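Local coordinates for galactose mutarotase-like protein (Clostridium acetobutylicum, PDB 3OS7), which probably binds carbohydrate and may interconvert the alpha and beta anomers of an aldose sugar, at residues A[9-14]-A[19-24]; A[30-33]-A[39-42]; A[119-124]-A[128-133]; A[13-18]-A[63-68]. All coordinates share one frame; numbering follows the deposited sequence.

Contact 1: residues A[9-14]-A[19-24]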
loop_
_atom_site.group_PDB
_atom_site.type_symbol
_atom_site.label_atom_id
_atom_site.label_comp_id
_atom_site.label_asym_id
_atom_site.label_seq_id
_atom_site.Cartn_x
_atom_site.Cartn_y
_atom_site.Cartn_z
ATOM N N ILE A 9 1.958 9.666 21.909
ATOM C CA ILE A 9 1.521 10.245 20.636
ATOM C C ILE A 9 1.850 11.718 20.702
ATOM O O ILE A 9 1.430 12.403 21.617
ATOM C CB ILE A 9 0.012 10.100 20.389
ATOM C CG1 ILE A 9 -0.399 8.608 20.399
ATOM C CG2 ILE A 9 -0.390 10.811 19.078
ATOM C CD1 ILE A 9 -1.910 8.385 20.230
ATOM N N LYS A 10 2.550 12.213 19.689
ATOM C CA LYS A 10 3.003 13.617 19.631
ATOM C C LYS A 10 2.592 14.230 18.304
ATOM O O LYS A 10 2.900 13.686 17.250
ATOM C CB LYS A 10 4.511 13.698 19.819
ATOM C CG LYS A 10 5.094 15.106 19.755
ATOM C CD LYS A 10 6.585 15.093 20.054
ATOM C CE LYS A 10 7.153 16.490 20.119
ATOM N NZ LYS A 10 8.604 16.469 20.493
ATOM N N GLU A 11 1.867 15.342 18.368
ATOM C CA GLU A 11 1.563 16.129 17.207
ATOM C C GLU A 11 2.605 17.232 17.159
ATOM O O GLU A 11 2.792 17.926 18.138
ATOM C CB GLU A 11 0.190 16.712 17.352
ATOM C CG GLU A 11 -0.293 17.583 16.233
ATOM C CD GLU A 11 -1.786 17.923 16.431
ATOM O OE1 GLU A 11 -2.479 17.153 17.127
ATOM O OE2 GLU A 11 -2.269 18.922 15.880
ATOM N N GLU A 12 3.273 17.379 16.021
ATOM C CA GLU A 12 4.355 18.357 15.891
ATOM C C GLU A 12 4.414 18.897 14.464
ATOM O O GLU A 12 3.602 18.530 13.630
ATOM C CB GLU A 12 5.686 17.731 16.314
ATOM C CG GLU A 12 6.164 16.636 15.412
ATOM C CD GLU A 12 7.209 15.731 16.065
ATOM O OE1 GLU A 12 6.876 14.574 16.374
ATOM O OE2 GLU A 12 8.360 16.157 16.271
ATOM N N ILE A 13 5.344 19.823 14.205
ATOM C CA ILE A 13 5.437 20.481 12.906
ATOM C C ILE A 13 6.581 19.840 12.121
ATOM O O ILE A 13 7.639 19.565 12.655
ATOM C CB ILE A 13 5.718 21.985 13.041
ATOM C CG1 ILE A 13 4.579 22.692 13.799
ATOM C CG2 ILE A 13 5.899 22.629 11.682
ATOM C CD1 ILE A 13 3.196 22.378 13.251
ATOM N N ILE A 14 6.359 19.614 10.843
ATOM C CA ILE A 14 7.423 19.096 9.950
ATOM C C ILE A 14 7.385 19.963 8.687
ATOM O O ILE A 14 6.361 20.548 8.362
ATOM C CB ILE A 14 7.191 17.574 9.637
ATOM C CG1 ILE A 14 8.385 16.945 8.912
ATOM C CG2 ILE A 14 5.966 17.375 8.797
ATOM C CD1 ILE A 14 8.315 15.410 8.847
ATOM N N LYS A 19 1.520 19.822 9.978
ATOM C CA LYS A 19 1.329 19.029 11.159
ATOM C C LYS A 19 1.678 17.573 10.830
ATOM O O LYS A 19 1.467 17.090 9.701
ATOM C CB LYS A 19 -0.089 19.199 11.688
ATOM C CG LYS A 19 -0.323 20.646 12.218
ATOM C CD LYS A 19 -1.720 20.845 12.808
ATOM C CE LYS A 19 -2.373 22.131 12.326
ATOM N NZ LYS A 19 -3.862 21.972 12.347
ATOM N N CYS A 20 2.304 16.892 11.769
ATOM C CA CYS A 20 2.517 15.463 11.602
ATOM C C CYS A 20 2.244 14.839 12.957
ATOM O O CYS A 20 2.216 15.554 13.978
ATOM C CB CYS A 20 3.917 15.185 11.105
ATOM S SG CYS A 20 5.270 15.468 12.263
ATOM N N ILE A 21 1.965 13.543 12.961
ATOM C CA ILE A 21 1.797 12.799 14.200
ATOM C C ILE A 21 2.847 11.708 14.293
ATOM O O ILE A 21 2.937 10.837 13.402
ATOM C CB ILE A 21 0.370 12.162 14.330
ATOM C CG1 ILE A 21 -0.766 13.167 14.098
ATOM C CG2 ILE A 21 0.243 11.438 15.687
ATOM C CD1 ILE A 21 -0.932 14.199 15.170
ATOM N N ARG A 22 3.663 11.765 15.348
ATOM C CA ARG A 22 4.611 10.715 15.687
ATOM C C ARG A 22 3.994 9.879 16.811
ATOM O O ARG A 22 3.425 10.423 17.751
ATOM C CB ARG A 22 5.892 11.340 16.180
ATOM C CG ARG A 22 7.121 10.542 15.980
ATOM C CD ARG A 22 8.362 11.394 16.291
ATOM N NE ARG A 22 8.519 12.577 15.441
ATOM C CZ ARG A 22 9.175 12.614 14.275
ATOM N NH1 ARG A 22 9.720 11.528 13.747
ATOM N NH2 ARG A 22 9.262 13.751 13.612
ATOM N N PHE A 23 4.062 8.563 16.699
ATOM C CA PHE A 23 3.421 7.701 17.704
ATOM C C PHE A 23 4.266 6.471 17.967
ATOM O O PHE A 23 4.973 5.998 17.083
ATOM C CB PHE A 23 1.928 7.401 17.372
ATOM C CG PHE A 23 1.649 6.767 16.014
ATOM C CD1 PHE A 23 1.857 7.459 14.833
ATOM C CD2 PHE A 23 1.040 5.516 15.934
ATOM C CE1 PHE A 23 1.528 6.900 13.608
ATOM C CE2 PHE A 23 0.756 4.930 14.701
ATOM C CZ PHE A 23 1.001 5.621 13.536
ATOM N N ALA A 24 4.181 5.967 19.199
ATOM C CA ALA A 24 5.099 4.969 19.699
ATOM C C ALA A 24 4.366 4.028 20.646
ATOM O O ALA A 24 3.570 4.472 21.488
ATOM C CB ALA A 24 6.263 5.657 20.431
#
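Residues 9-14 and 19-24 run antiparallel, their directions 141° apart, and the hydrogen-bonded pairs Lys-10 with Arg-22 and Glu-12 with Cys-20 join them through four backbone bonds. Glu-12 and Arg-22 meet diagonally across the strands in a salt bridge, where Arg-22 NE donates to Glu-12 OE1 over 2.7 Å. The oxygen lies at the edge of the guanidinium, close to its plane, whereas the N-H reaches it from above the carboxylate; the two planes stand 75° apart. Glu-12 carries CG between its own backbone N and carbonyl carbon (chi1 67°), which lays CG 3.5 Å from Cys-20 SG. Ile-14 CG2 packs against Cys-20 CB at 3.8 Å.

The two strands form a beta hairpin at one margin of a five-stranded antiparallel sheet, in which 8-14 is an outermost strand and 18-25 pairs on its far side with 28-33. The face bearing Ile-9, Glu-11, Lys-19 and Ile-21 mixes aliphatic and charged side chains. Ile-9 CG2 meets Ile-21 CG2 at 3.5 Å, and Ile-21 CD1 lies equally close to Glu-11 CB. Glu-11 is divided: OE1 forms a salt bridge with Lys-122 of strand 118-125, OE2 lies 3.7 Å from Lys-19 CD.

Contact 2: residues A[30-33]-A[39-42]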
loop_
_atom_site.group_PDB
_atom_site.type_symbol
_atom_site.label_atom_id
_atom_site.label_comp_id
_atom_site.label_asym_id
_atom_site.label_seq_id
_atom_site.Cartn_x
_atom_site.Cartn_y
_atom_site.Cartn_z
ATOM N N ALA A 30 6.313 5.317 14.767
ATOM C CA ALA A 30 5.829 5.658 13.435
ATOM C C ALA A 30 5.641 7.171 13.265
ATOM O O ALA A 30 5.517 7.921 14.244
ATOM C CB ALA A 30 4.533 4.950 13.117
ATOM N N LEU A 31 5.585 7.590 12.020
ATOM C CA LEU A 31 5.360 9.003 11.681
ATOM C C LEU A 31 4.355 9.039 10.544
ATOM O O LEU A 31 4.582 8.423 9.513
ATOM C CB LEU A 31 6.678 9.658 11.265
ATOM C CG LEU A 31 6.596 11.114 10.793
ATOM C CD1 LEU A 31 6.001 12.001 11.891
ATOM C CD2 LEU A 31 8.004 11.559 10.372
ATOM N N ILE A 32 3.263 9.789 10.720
ATOM C CA ILE A 32 2.259 9.931 9.723
ATOM C C ILE A 32 2.098 11.407 9.315
ATOM O O ILE A 32 2.221 12.313 10.154
ATOM C CB ILE A 32 0.903 9.315 10.180
ATOM C CG1 ILE A 32 -0.085 9.202 9.008
ATOM C CG2 ILE A 32 0.272 10.107 11.347
ATOM C CD1 ILE A 32 -1.365 8.394 9.394
ATOM N N ILE A 33 1.884 11.615 8.009
ATOM C CA ILE A 33 1.749 12.964 7.433
ATOM C C ILE A 33 0.328 13.172 6.868
ATOM O O ILE A 33 0.058 12.871 5.691
ATOM C CB ILE A 33 2.755 13.236 6.304
ATOM C CG1 ILE A 33 4.182 12.760 6.648
ATOM C CG2 ILE A 33 2.745 14.758 5.973
ATOM C CD1 ILE A 33 4.808 13.441 7.840
ATOM N N ASN A 39 -0.022 9.574 4.890
ATOM C CA ASN A 39 1.026 8.599 4.615
ATOM C C ASN A 39 1.865 8.381 5.873
ATOM O O ASN A 39 2.443 9.322 6.407
ATOM C CB ASN A 39 1.876 9.111 3.446
ATOM C CG ASN A 39 2.857 8.073 2.916
ATOM O OD1 ASN A 39 3.425 7.284 3.683
ATOM N ND2 ASN A 39 3.111 8.118 1.591
ATOM N N VAL A 40 1.920 7.130 6.335
ATOM C CA VAL A 40 2.910 6.670 7.294
ATOM C C VAL A 40 4.286 6.477 6.594
ATOM O O VAL A 40 4.499 5.515 5.868
ATOM C CB VAL A 40 2.471 5.380 8.013
ATOM C CG1 VAL A 40 3.547 4.915 9.016
ATOM C CG2 VAL A 40 1.125 5.601 8.710
ATOM N N VAL A 41 5.176 7.437 6.785
ATOM C CA VAL A 41 6.464 7.495 6.104
ATOM C C VAL A 41 7.609 6.884 6.866
ATOM O O VAL A 41 8.689 6.683 6.312
ATOM C CB VAL A 41 6.847 8.949 5.732
ATOM C CG1 VAL A 41 5.838 9.503 4.752
ATOM C CG2 VAL A 41 7.029 9.868 6.978
ATOM N N GLU A 42 7.375 6.558 8.128
ATOM C CA GLU A 42 8.367 5.898 8.947
ATOM C C GLU A 42 7.725 4.893 9.898
ATOM O O GLU A 42 6.711 5.179 10.482
ATOM C CB GLU A 42 9.141 6.946 9.763
ATOM C CG GLU A 42 10.441 6.378 10.294
ATOM C CD GLU A 42 11.311 7.433 10.934
ATOM O OE1 GLU A 42 10.792 8.136 11.820
ATOM O OE2 GLU A 42 12.495 7.553 10.536
#
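The carbonyl oxygen of Asn-39 accepts the shortest polar bond between the strands, 2.9 Å from Ile-33 N. The N-H arrives from above the carbonyl plane, and the same oxygen takes a CA-H...O contact from Ile-32 CA at 3.4 Å. The return bond, Asn-39 N to Ile-33 O, is weak. Leu-31 O is likewise approached twice: Val-41 N donates to it over 3.0 Å, and Val-40 CA comes within 3.3 Å.

The pairing slips by one residue between Ile-32 with Val-40 and Leu-31 with Glu-42, a beta bulge that places Val-41 as the extra residue of the second strand. Glu-42 N, next to the bulged residue, is buried with no partner in the model, probably a consequence of the slip, although Glu-42 O still accepts from Leu-31 N at 3.1 Å. Val-41 holds CG2 between its backbone N and carbonyl carbon (chi1 -63° for CG1), and this methyl touches Leu-31 CD2 at 3.9 Å and Ile-33 CG1 at 4.1 Å. On the face that carries Ile-32 and Val-40, Ile-32 CD1 packs on Val-40 CG2 at 3.8 Å.

The polar end of Asn-39 is satisfied outside the hairpin, with OD1 accepting from Leu-74 N and ND2 donating to Tyr-72 O. Strand 28-33 continues the sheet to 18-25 through backbone bonds of Ala-30 with Phe-23 and Ile-32 with Ile-21, while Tyr-157 of strand 151-160 covers Ile-32 and Val-40.

Contact 3: residues A[119-124]-A[128-133]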
loop_
_atom_site.group_PDB
_atom_site.type_symbol
_atom_site.label_atom_id
_atom_site.label_comp_id
_atom_site.label_asym_id
_atom_site.label_seq_id
_atom_site.Cartn_x
_atom_site.Cartn_y
_atom_site.Cartn_z
ATOM N N VAL A 119 -6.996 14.570 10.895
ATOM C CA VAL A 119 -6.809 13.661 12.019
ATOM C C VAL A 119 -8.167 13.429 12.652
ATOM O O VAL A 119 -8.884 14.375 12.991
ATOM C CB VAL A 119 -5.793 14.208 13.034
ATOM C CG1 VAL A 119 -5.723 13.316 14.260
ATOM C CG2 VAL A 119 -4.427 14.330 12.405
ATOM N N HIS A 120 -8.529 12.160 12.811
ATOM C CA HIS A 120 -9.848 11.800 13.278
ATOM C C HIS A 120 -9.813 11.365 14.744
ATOM O O HIS A 120 -10.745 11.661 15.508
ATOM C CB HIS A 120 -10.410 10.717 12.346
ATOM C CG HIS A 120 -11.743 10.199 12.748
ATOM N ND1 HIS A 120 -12.906 10.929 12.583
ATOM C CD2 HIS A 120 -12.107 9.021 13.311
ATOM C CE1 HIS A 120 -13.929 10.215 13.027
ATOM N NE2 HIS A 120 -13.472 9.049 13.460
ATOM N N LYS A 121 -8.761 10.652 15.136
ATOM C CA LYS A 121 -8.619 10.110 16.478
ATOM C C LYS A 121 -7.158 9.920 16.863
ATOM O O LYS A 121 -6.326 9.554 16.032
ATOM C CB LYS A 121 -9.358 8.784 16.566
ATOM C CG LYS A 121 -9.441 8.211 17.985
ATOM C CD LYS A 121 -10.086 6.843 18.039
ATOM C CE LYS A 121 -11.511 6.848 17.582
ATOM N NZ LYS A 121 -12.212 5.645 18.118
ATOM N N LYS A 122 -6.860 10.191 18.123
ATOM C CA LYS A 122 -5.573 9.916 18.732
ATOM C C LYS A 122 -5.884 9.363 20.105
ATOM O O LYS A 122 -6.611 10.005 20.875
ATOM C CB LYS A 122 -4.733 11.197 18.889
ATOM C CG LYS A 122 -4.364 11.856 17.609
ATOM C CD LYS A 122 -3.522 13.134 17.851
ATOM C CE LYS A 122 -4.299 14.302 18.527
ATOM N NZ LYS A 122 -3.303 15.291 19.116
ATOM N N LYS A 123 -5.396 8.161 20.408
ATOM C CA LYS A 123 -5.711 7.528 21.676
ATOM C C LYS A 123 -4.625 6.579 22.089
ATOM O O LYS A 123 -4.188 5.750 21.275
ATOM C CB LYS A 123 -7.016 6.733 21.516
ATOM C CG LYS A 123 -7.535 5.973 22.748
ATOM C CD LYS A 123 -8.969 5.473 22.434
ATOM C CE LYS A 123 -9.696 4.899 23.644
ATOM N NZ LYS A 123 -9.367 3.477 23.831
ATOM N N ILE A 124 -4.205 6.695 23.347
ATOM C CA ILE A 124 -3.396 5.672 23.973
ATOM C C ILE A 124 -4.246 4.845 24.911
ATOM O O ILE A 124 -5.056 5.367 25.675
ATOM C CB ILE A 124 -2.106 6.233 24.610
ATOM C CG1 ILE A 124 -2.331 7.322 25.631
ATOM C CG2 ILE A 124 -1.212 6.812 23.497
ATOM C CD1 ILE A 124 -1.012 7.808 26.294
ATOM N N LYS A 128 -1.185 0.302 23.651
ATOM C CA LYS A 128 -1.258 0.558 22.203
ATOM C C LYS A 128 -1.436 2.058 21.902
ATOM O O LYS A 128 -2.068 2.764 22.681
ATOM C CB LYS A 128 -2.457 -0.150 21.611
ATOM C CG LYS A 128 -2.451 -1.673 21.854
ATOM C CD LYS A 128 -3.780 -2.326 21.464
ATOM C CE LYS A 128 -3.861 -3.761 21.996
ATOM N NZ LYS A 128 -2.743 -4.610 21.469
ATOM N N ALA A 129 -0.949 2.498 20.740
ATOM C CA ALA A 129 -1.152 3.862 20.282
ATOM C C ALA A 129 -1.964 3.795 19.015
ATOM O O ALA A 129 -1.585 3.107 18.068
ATOM C CB ALA A 129 0.186 4.599 20.065
ATOM N N LEU A 130 -3.091 4.503 19.017
ATOM C CA LEU A 130 -4.028 4.533 17.910
ATOM C C LEU A 130 -4.108 5.932 17.292
ATOM O O LEU A 130 -4.334 6.931 17.994
ATOM C CB LEU A 130 -5.422 4.088 18.382
ATOM C CG LEU A 130 -6.566 4.120 17.369
ATOM C CD1 LEU A 130 -6.362 3.058 16.334
ATOM C CD2 LEU A 130 -7.921 3.923 18.018
ATOM N N VAL A 131 -3.882 5.996 15.979
ATOM C CA VAL A 131 -4.047 7.226 15.211
ATOM C C VAL A 131 -4.899 6.933 13.988
ATOM O O VAL A 131 -4.629 5.988 13.223
ATOM C CB VAL A 131 -2.717 7.784 14.780
ATOM C CG1 VAL A 131 -2.928 8.983 13.845
ATOM C CG2 VAL A 131 -1.865 8.184 15.980
ATOM N N GLU A 132 -5.944 7.720 13.797
ATOM C CA GLU A 132 -6.834 7.557 12.649
ATOM C C GLU A 132 -6.919 8.851 11.874
ATOM O O GLU A 132 -7.031 9.933 12.472
ATOM C CB GLU A 132 -8.253 7.150 13.095
ATOM C CG GLU A 132 -8.291 5.884 13.943
ATOM C CD GLU A 132 -9.715 5.362 14.198
ATOM O OE1 GLU A 132 -10.665 6.164 14.130
ATOM O OE2 GLU A 132 -9.865 4.144 14.453
ATOM N N VAL A 133 -6.891 8.737 10.551
ATOM C CA VAL A 133 -7.029 9.880 9.656
ATOM C C VAL A 133 -8.164 9.573 8.711
ATOM O O VAL A 133 -8.428 8.417 8.403
ATOM C CB VAL A 133 -5.724 10.200 8.842
ATOM C CG1 VAL A 133 -4.632 10.720 9.789
ATOM C CG2 VAL A 133 -5.245 8.959 8.014
HETATM O O HOH W 1 -11.261 3.484 16.442
HETATM O O HOH W 2 -5.264 2.880 21.870
#
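The imidazole of His-120 and the carboxylate of Glu-132 lie side by side and nearly coplanar, their planes 12° apart. Glu-132 OE1 sits at the ring edge, in its plane, 3.3 Å from His-120 CD2; the meeting is with a ring carbon and is not a hydrogen bond. Lys-121 runs alongside the same glutamate with its CE 3.6 Å from OE1; the chain bends at chi3 (-63°), and NZ ends 4.3 Å from Glu-132 OE1, beyond salt-bridge range. A water bonded to Lys-121 NZ also lies against Glu-132 OE2, at a distance short enough to be treated with caution; that oxygen is hydrogen-bonded to Ser-156 OG.

Beneath these side chains is a classic beta bulge, set in the antiparallel hairpin of strands 118-125 and 128-137. Glu-132 O accepts from both His-120 N at 2.7 Å and Lys-121 N at 3.3 Å, the two donors approaching from the same face of the carbonyl. Past the bulge, pairing is regular: Leu-130 N donates to Lys-123 O at 2.8 Å. On the Leu-130 face, the aliphatic part of Lys-121 crosses that residue, CD to CD2 at 3.6 Å. The reverse face carries Lys-122 and Val-131; Val-131 packs against Ile-21 and Phe-23 of strand 18-25.

Contact 4: residues A[13-18]-A[63-68]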
loop_
_atom_site.group_PDB
_atom_site.type_symbol
_atom_site.label_atom_id
_atom_site.label_comp_id
_atom_site.label_asym_id
_atom_site.label_seq_id
_atom_site.Cartn_x
_atom_site.Cartn_y
_atom_site.Cartn_z
ATOM N N ILE A 13 5.344 19.823 14.205
ATOM C CA ILE A 13 5.437 20.481 12.906
ATOM C C ILE A 13 6.581 19.840 12.121
ATOM O O ILE A 13 7.639 19.565 12.655
ATOM C CB ILE A 13 5.718 21.985 13.041
ATOM C CG1 ILE A 13 4.579 22.692 13.799
ATOM C CG2 ILE A 13 5.899 22.629 11.682
ATOM C CD1 ILE A 13 3.196 22.378 13.251
ATOM N N ILE A 14 6.359 19.614 10.843
ATOM C CA ILE A 14 7.423 19.096 9.950
ATOM C C ILE A 14 7.385 19.963 8.687
ATOM O O ILE A 14 6.361 20.548 8.362
ATOM C CB ILE A 14 7.191 17.574 9.637
ATOM C CG1 ILE A 14 8.385 16.945 8.912
ATOM C CG2 ILE A 14 5.966 17.375 8.797
ATOM C CD1 ILE A 14 8.315 15.410 8.847
ATOM N N TRP A 15 8.518 20.074 7.998
ATOM C CA TRP A 15 8.615 20.928 6.807
ATOM C C TRP A 15 8.094 22.335 7.092
ATOM O O TRP A 15 7.328 22.902 6.301
ATOM C CB TRP A 15 7.845 20.306 5.641
ATOM C CG TRP A 15 8.581 19.278 4.899
ATOM C CD1 TRP A 15 9.749 19.445 4.216
ATOM C CD2 TRP A 15 8.180 17.918 4.682
ATOM N NE1 TRP A 15 10.116 18.261 3.607
ATOM C CE2 TRP A 15 9.171 17.313 3.881
ATOM C CE3 TRP A 15 7.097 17.146 5.111
ATOM C CZ2 TRP A 15 9.102 15.975 3.489
ATOM C CZ3 TRP A 15 7.035 15.822 4.730
ATOM C CH2 TRP A 15 8.032 15.254 3.915
ATOM N N SER A 16 8.468 22.868 8.254
ATOM C CA SER A 16 8.129 24.246 8.682
ATOM C C SER A 16 6.669 24.593 9.021
ATOM O O SER A 16 6.438 25.359 9.945
ATOM C CB SER A 16 8.680 25.284 7.686
ATOM O OG SER A 16 10.051 25.034 7.450
ATOM N N GLU A 17 5.696 24.094 8.267
ATOM C CA GLU A 17 4.308 24.509 8.465
ATOM C C GLU A 17 3.300 23.374 8.381
ATOM O O GLU A 17 2.104 23.622 8.308
ATOM C CB GLU A 17 3.931 25.600 7.448
ATOM C CG GLU A 17 4.326 25.249 6.000
ATOM C CD GLU A 17 3.823 26.251 4.961
ATOM O OE1 GLU A 17 3.460 27.396 5.319
ATOM O OE2 GLU A 17 3.790 25.881 3.774
ATOM N N HIS A 18 3.757 22.128 8.424
ATOM C CA HIS A 18 2.814 20.997 8.329
ATOM C C HIS A 18 2.730 20.193 9.605
ATOM O O HIS A 18 3.722 19.929 10.237
ATOM C CB HIS A 18 3.193 20.099 7.166
ATOM C CG HIS A 18 3.213 20.816 5.867
ATOM N ND1 HIS A 18 2.077 20.994 5.102
ATOM C CD2 HIS A 18 4.221 21.425 5.202
ATOM C CE1 HIS A 18 2.390 21.687 4.021
ATOM N NE2 HIS A 18 3.687 21.950 4.053
ATOM N N GLU A 63 7.152 19.968 -1.388
ATOM C CA GLU A 63 6.461 19.955 -2.657
ATOM C C GLU A 63 6.833 18.747 -3.527
ATOM O O GLU A 63 5.969 18.202 -4.212
ATOM C CB GLU A 63 6.763 21.245 -3.422
ATOM C CG GLU A 63 5.704 21.593 -4.435
ATOM C CD GLU A 63 4.344 21.872 -3.807
ATOM O OE1 GLU A 63 4.269 22.164 -2.583
ATOM O OE2 GLU A 63 3.342 21.804 -4.553
ATOM N N ASP A 64 8.099 18.333 -3.471
ATOM C CA ASP A 64 8.594 17.161 -4.199
ATOM C C ASP A 64 8.055 15.866 -3.593
ATOM O O ASP A 64 7.800 14.914 -4.326
ATOM C CB ASP A 64 10.116 17.120 -4.230
ATOM C CG ASP A 64 10.722 18.289 -5.021
ATOM O OD1 ASP A 64 10.080 18.748 -5.979
ATOM O OD2 ASP A 64 11.818 18.763 -4.658
ATOM N N PHE A 65 7.836 15.862 -2.277
ATOM C CA PHE A 65 7.137 14.760 -1.624
ATOM C C PHE A 65 5.668 14.716 -2.065
ATOM O O PHE A 65 5.185 13.685 -2.567
ATOM C CB PHE A 65 7.249 14.858 -0.107
ATOM C CG PHE A 65 6.472 13.790 0.633
ATOM C CD1 PHE A 65 6.645 12.437 0.328
ATOM C CD2 PHE A 65 5.567 14.132 1.613
ATOM C CE1 PHE A 65 5.931 11.452 1.011
ATOM C CE2 PHE A 65 4.839 13.145 2.287
ATOM C CZ PHE A 65 5.023 11.812 1.989
ATOM N N LYS A 66 4.974 15.840 -1.962
ATOM C CA LYS A 66 3.543 15.895 -2.284
ATOM C C LYS A 66 3.262 15.527 -3.736
ATOM O O LYS A 66 2.221 14.939 -4.040
ATOM C CB LYS A 66 2.966 17.271 -1.979
ATOM C CG LYS A 66 1.511 17.475 -2.436
ATOM C CD LYS A 66 0.930 18.808 -1.967
ATOM C CE LYS A 66 1.418 19.990 -2.812
ATOM N NZ LYS A 66 0.887 21.315 -2.325
ATOM N N ASN A 67 4.189 15.870 -4.622
ATOM C CA ASN A 67 4.032 15.560 -6.041
ATOM C C ASN A 67 4.307 14.106 -6.417
ATOM O O ASN A 67 3.816 13.643 -7.447
ATOM C CB ASN A 67 4.926 16.467 -6.863
ATOM C CG ASN A 67 4.351 17.848 -7.002
ATOM O OD1 ASN A 67 3.125 18.046 -6.896
ATOM N ND2 ASN A 67 5.219 18.812 -7.245
ATOM N N ARG A 68 5.054 13.391 -5.581
ATOM C CA ARG A 68 5.348 11.957 -5.819
ATOM C C ARG A 68 5.470 11.203 -4.485
ATOM O O ARG A 68 6.530 10.734 -4.092
ATOM C CB ARG A 68 6.617 11.812 -6.643
ATOM C CG ARG A 68 6.726 10.468 -7.325
ATOM C CD ARG A 68 8.146 10.214 -7.733
ATOM N NE ARG A 68 8.268 8.968 -8.485
ATOM C CZ ARG A 68 9.428 8.440 -8.835
ATOM N NH1 ARG A 68 10.553 9.034 -8.486
ATOM N NH2 ARG A 68 9.461 7.298 -9.492
#
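Trp-15, in the turn of segment 13-18, reaches across to Phe-65 on the helix of segment 63-68 without any close approach of the backbones: the nearest CA atoms, those of Trp-15 and Glu-63, are 9.8 Å apart. The turn is closed within itself. Ile-14 N donates to His-18 O over 2.7 Å and His-18 N returns a bond to Ile-14 O, while Glu-17 N meets Trp-15 O at 2.8 Å, consistent with a classic gamma turn centred on Ser-16.

Trp-15 and Phe-65 are the only residues that touch between the segments. Their rings are close to parallel, with planes 19° apart, but are slid so far past each other that the six-membered ring of Trp-15 and the ring of Phe-65 barely overlap, centroid to centroid 5.4 Å. The closest atoms are Trp-15 CH2 and Phe-65 CD2, 3.6 Å apart. Trp-15 CZ3 lies 3.8 Å from Phe-65 CD2. Phe-65 sends its ring out from the helix with CG anti to the backbone N (chi1 176°). The bond from Trp-15 NE1 to Leu-60 O probably helps to set the indole's rotation.

Phe-65 is buried among Val-36, Pro-56, Leu-60 and Tyr-72. His-18 stacks on Phe-62 of helix 62-67, while its ND1 bonds Asp-35 beyond strand 28-33; the turn between strands 8-14 and 18-25 thus touches both the helix and the neighbouring turn.

Contacts 1 and 2 belong to one sheet and share a seam, since strands 18-25 and 28-33 pair between them; contact 2 is the buried one, largely aliphatic, while contact 1 is partly exposed and adds a salt bridge. Contact 3, in another sheet, packs over the first hairpin: a charged pair at its edge and Ile-9 against Ile-124 join it to contact 1. It is also partly exposed, with lysines and waters. Contact 4, partly buried, overlaps contact 1 in Ile-13 and Ile-14 but is aromatic and has no hydrogen bond across it; Phe-65 continues to Val-41 of contact 2. Contacts 3 and 4 do not touch, their nearest atoms being about 10 Å apart.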